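Long-range contact in tyrosyl-tRNA synthetase (Pyrococcus horikoshii, PDB 2CYC), which probably catalyses the ATP-dependent attachment of tyrosine to its cognate tRNA, as a class I tyrosyl-tRNA synthetase working as a homodimer: residues V289-I297 with V343-L351. Numbering follows the deposited sequence.
Sequences VLDWVEYII and VAEYLINLL
I297 lies over one face of the Y346 ring, its CG1 3.6 Å from the ring centroid and 13° off the ring normal, a CH-pi contact almost directly above the centre. The two side chains run antiparallel, one over the other: with CG of Y346 anti to the backbone N (chi1 173°), the ring reaches across to helix 288-297, while the extended isoleucine chain carries CD1 back to V343 CG2, 3.9 Å away. That same V343 methyl meets V293 CG2 at 3.5 Å, a tight carbon pair. Here V293 CA and V343 CA are 7.2 Å apart. I296 CG2 reaches CE2 of the tyrosine ring obliquely, on the side where I297 lies, and also touches L350 CD2 at 4.1 Å. Beside it, L347 CD2 abuts the edge of the W292 indole, 3.9 Å from CE3, the two side chains lying nearly perpendicular. The direct contacts are thus apolar, and a water bridges the helices, donating to I296 O and hydrogen-bonded to Y346 OH at 3.2 Å. A leucine in place of Y346 would probably leave that water without its hydroxyl partner and strip I297 of its aromatic platform. W292 is itself held by a hydrogen bond from NE1 to L227 O, which fixes the edge offered to L347, and it packs on M252 of the KMSKS motif, so helix 288-297 borders that loop. The axes of the two segments run in roughly the same direction, 41° apart, and approach to 11.5 Å. This buried seam joins helices 288-297 and 336-350 away from the tyrosine pocket; helix 322-330 packs against L290 and V293, helix 267-276 against V343, and helix 48-63 against W292, I296 and L350.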
loop_
_atom_site.group_PDB
_atom_site.type_symbol
_atom_site.label_atom_id
_atom_site.label_comp_id
_atom_site.label_asym_id
_atom_site.label_seq_id
_atom_site.Cartn_x
_atom_site.Cartn_y
_atom_site.Cartn_z
ATOM N N VAL A 289 -32.946 -17.410 16.009
ATOM C CA VAL A 289 -34.141 -16.680 16.369
ATOM C C VAL A 289 -34.018 -16.008 17.733
ATOM O O VAL A 289 -34.370 -14.832 17.872
ATOM C CB VAL A 289 -35.394 -17.580 16.352
ATOM C CG1 VAL A 289 -36.606 -16.772 16.802
ATOM C CG2 VAL A 289 -35.623 -18.133 14.943
ATOM N N LEU A 290 -33.531 -16.738 18.736
ATOM C CA LEU A 290 -33.379 -16.150 20.067
ATOM C C LEU A 290 -32.323 -15.040 20.001
ATOM O O LEU A 290 -32.398 -14.060 20.742
ATOM C CB LEU A 290 -32.958 -17.210 21.103
ATOM C CG LEU A 290 -33.995 -18.235 21.591
ATOM C CD1 LEU A 290 -33.312 -19.226 22.540
ATOM C CD2 LEU A 290 -35.152 -17.521 22.310
ATOM N N ASP A 291 -31.344 -15.213 19.114
ATOM C CA ASP A 291 -30.274 -14.236 18.920
ATOM C C ASP A 291 -30.907 -12.896 18.514
ATOM O O ASP A 291 -30.567 -11.842 19.052
ATOM C CB ASP A 291 -29.323 -14.741 17.825
ATOM C CG ASP A 291 -28.079 -13.867 17.662
ATOM O OD1 ASP A 291 -27.856 -13.342 16.552
ATOM O OD2 ASP A 291 -27.317 -13.713 18.638
ATOM N N TRP A 292 -31.848 -12.952 17.574
ATOM C CA TRP A 292 -32.543 -11.762 17.096
ATOM C C TRP A 292 -33.471 -11.198 18.176
ATOM O O TRP A 292 -33.618 -9.973 18.314
ATOM C CB TRP A 292 -33.345 -12.098 15.831
ATOM C CG TRP A 292 -32.494 -12.329 14.602
ATOM C CD1 TRP A 292 -31.187 -12.738 14.575
ATOM C CD2 TRP A 292 -32.905 -12.218 13.226
ATOM N NE1 TRP A 292 -30.762 -12.887 13.274
ATOM C CE2 TRP A 292 -31.792 -12.576 12.426
ATOM C CE3 TRP A 292 -34.104 -11.853 12.592
ATOM C CZ2 TRP A 292 -31.841 -12.577 11.019
ATOM C CZ3 TRP A 292 -34.154 -11.856 11.187
ATOM C CH2 TRP A 292 -33.025 -12.216 10.420
ATOM N N VAL A 293 -34.101 -12.086 18.941
ATOM C CA VAL A 293 -34.996 -11.652 20.011
ATOM C C VAL A 293 -34.190 -10.877 21.061
ATOM O O VAL A 293 -34.602 -9.824 21.527
ATOM C CB VAL A 293 -35.684 -12.863 20.722
ATOM C CG1 VAL A 293 -36.362 -12.401 22.005
ATOM C CG2 VAL A 293 -36.712 -13.507 19.799
ATOM N N GLU A 294 -33.028 -11.401 21.422
ATOM C CA GLU A 294 -32.215 -10.741 22.424
ATOM C C GLU A 294 -31.668 -9.384 21.997
ATOM O O GLU A 294 -31.778 -8.417 22.739
ATOM C CB GLU A 294 -31.035 -11.622 22.839
ATOM C CG GLU A 294 -30.203 -10.965 23.947
ATOM C CD GLU A 294 -29.074 -11.836 24.442
ATOM O OE1 GLU A 294 -28.439 -11.460 25.446
ATOM O OE2 GLU A 294 -28.812 -12.892 23.825
ATOM N N TYR A 295 -31.086 -9.314 20.801
ATOM C CA TYR A 295 -30.478 -8.074 20.325
ATOM C C TYR A 295 -31.357 -7.055 19.606
ATOM O O TYR A 295 -30.988 -5.890 19.507
ATOM C CB TYR A 295 -29.261 -8.421 19.475
ATOM C CG TYR A 295 -28.153 -8.985 20.324
ATOM C CD1 TYR A 295 -27.267 -8.140 20.994
ATOM C CD2 TYR A 295 -28.025 -10.367 20.515
ATOM C CE1 TYR A 295 -26.278 -8.656 21.837
ATOM C CE2 TYR A 295 -27.043 -10.893 21.358
ATOM C CZ TYR A 295 -26.174 -10.032 22.014
ATOM O OH TYR A 295 -25.204 -10.545 22.847
ATOM N N ILE A 296 -32.508 -7.480 19.102
ATOM C CA ILE A 296 -33.402 -6.546 18.431
ATOM C C ILE A 296 -34.579 -6.217 19.346
ATOM O O ILE A 296 -34.697 -5.094 19.850
ATOM C CB ILE A 296 -33.928 -7.119 17.079
ATOM C CG1 ILE A 296 -32.749 -7.375 16.125
ATOM C CG2 ILE A 296 -34.905 -6.135 16.436
ATOM C CD1 ILE A 296 -33.153 -7.863 14.731
ATOM N N ILE A 297 -35.426 -7.211 19.597
ATOM C CA ILE A 297 -36.612 -7.016 20.427
ATOM C C ILE A 297 -36.333 -6.527 21.857
ATOM O O ILE A 297 -37.033 -5.647 22.355
ATOM C CB ILE A 297 -37.460 -8.311 20.446
ATOM C CG1 ILE A 297 -37.867 -8.653 19.002
ATOM C CG2 ILE A 297 -38.693 -8.127 21.336
ATOM C CD1 ILE A 297 -38.650 -9.949 18.834
ATOM N N VAL A 343 -41.943 -13.020 16.309
ATOM C CA VAL A 343 -40.785 -12.264 15.841
ATOM C C VAL A 343 -41.037 -11.679 14.452
ATOM O O VAL A 343 -40.661 -10.541 14.183
ATOM C CB VAL A 343 -39.512 -13.132 15.818
ATOM C CG1 VAL A 343 -38.376 -12.393 15.110
ATOM C CG2 VAL A 343 -39.098 -13.466 17.251
ATOM N N ALA A 344 -41.677 -12.447 13.576
ATOM C CA ALA A 344 -41.978 -11.966 12.228
ATOM C C ALA A 344 -42.839 -10.695 12.250
ATOM O O ALA A 344 -42.519 -9.696 11.582
ATOM C CB ALA A 344 -42.690 -13.052 11.429
ATOM N N GLU A 345 -43.935 -10.737 13.007
ATOM C CA GLU A 345 -44.841 -9.591 13.102
ATOM C C GLU A 345 -44.135 -8.390 13.703
ATOM O O GLU A 345 -44.320 -7.259 13.245
ATOM C CB GLU A 345 -46.082 -9.946 13.934
ATOM C CG GLU A 345 -47.001 -10.961 13.255
ATOM C CD GLU A 345 -47.339 -10.560 11.832
ATOM O OE1 GLU A 345 -47.738 -9.391 11.630
ATOM O OE2 GLU A 345 -47.206 -11.410 10.920
ATOM N N TYR A 346 -43.326 -8.629 14.734
ATOM C CA TYR A 346 -42.573 -7.540 15.353
ATOM C C TYR A 346 -41.679 -6.880 14.284
ATOM O O TYR A 346 -41.616 -5.658 14.168
ATOM C CB TYR A 346 -41.685 -8.078 16.481
ATOM C CG TYR A 346 -40.760 -7.026 17.058
ATOM C CD1 TYR A 346 -41.122 -6.283 18.185
ATOM C CD2 TYR A 346 -39.543 -6.739 16.445
ATOM C CE1 TYR A 346 -40.291 -5.277 18.682
ATOM C CE2 TYR A 346 -38.707 -5.738 16.930
ATOM C CZ TYR A 346 -39.083 -5.012 18.041
ATOM O OH TYR A 346 -38.245 -4.017 18.494
ATOM N N LEU A 347 -40.982 -7.706 13.512
ATOM C CA LEU A 347 -40.088 -7.216 12.457
ATOM C C LEU A 347 -40.866 -6.486 11.351
ATOM O O LEU A 347 -40.438 -5.443 10.846
ATOM C CB LEU A 347 -39.313 -8.398 11.868
ATOM C CG LEU A 347 -37.831 -8.596 12.208
ATOM C CD1 LEU A 347 -37.504 -8.066 13.565
ATOM C CD2 LEU A 347 -37.482 -10.072 12.094
ATOM N N ILE A 348 -42.019 -7.031 10.983
ATOM C CA ILE A 348 -42.840 -6.423 9.947
ATOM C C ILE A 348 -43.246 -5.013 10.358
ATOM O O ILE A 348 -43.188 -4.075 9.556
ATOM C CB ILE A 348 -44.102 -7.268 9.686
ATOM C CG1 ILE A 348 -43.710 -8.554 8.957
ATOM C CG2 ILE A 348 -45.130 -6.462 8.892
ATOM C CD1 ILE A 348 -44.864 -9.544 8.802
ATOM N N ASN A 349 -43.634 -4.860 11.618
ATOM C CA ASN A 349 -44.055 -3.558 12.107
ATOM C C ASN A 349 -42.892 -2.617 12.314
ATOM O O ASN A 349 -42.981 -1.428 11.997
ATOM C CB ASN A 349 -44.860 -3.707 13.400
ATOM C CG ASN A 349 -46.204 -4.367 13.159
ATOM O OD1 ASN A 349 -46.918 -4.009 12.216
ATOM N ND2 ASN A 349 -46.562 -5.329 14.003
ATOM N N LEU A 350 -41.796 -3.141 12.839
ATOM C CA LEU A 350 -40.621 -2.309 13.066
ATOM C C LEU A 350 -40.127 -1.679 11.768
ATOM O O LEU A 350 -39.799 -0.494 11.723
ATOM C CB LEU A 350 -39.475 -3.143 13.655
ATOM C CG LEU A 350 -38.136 -2.412 13.816
ATOM C CD1 LEU A 350 -38.304 -1.283 14.827
ATOM C CD2 LEU A 350 -37.050 -3.386 14.281
ATOM N N LEU A 351 -40.087 -2.485 10.715
ATOM C CA LEU A 351 -39.560 -2.053 9.426
ATOM C C LEU A 351 -40.519 -1.351 8.466
ATOM O O LEU A 351 -40.109 -0.936 7.373
ATOM C CB LEU A 351 -38.933 -3.263 8.715
ATOM C CG LEU A 351 -37.847 -4.029 9.496
ATOM C CD1 LEU A 351 -37.538 -5.350 8.788
ATOM C CD2 LEU A 351 -36.574 -3.173 9.629
HETATM O O HOH W 1 -35.360 -2.647 18.361
#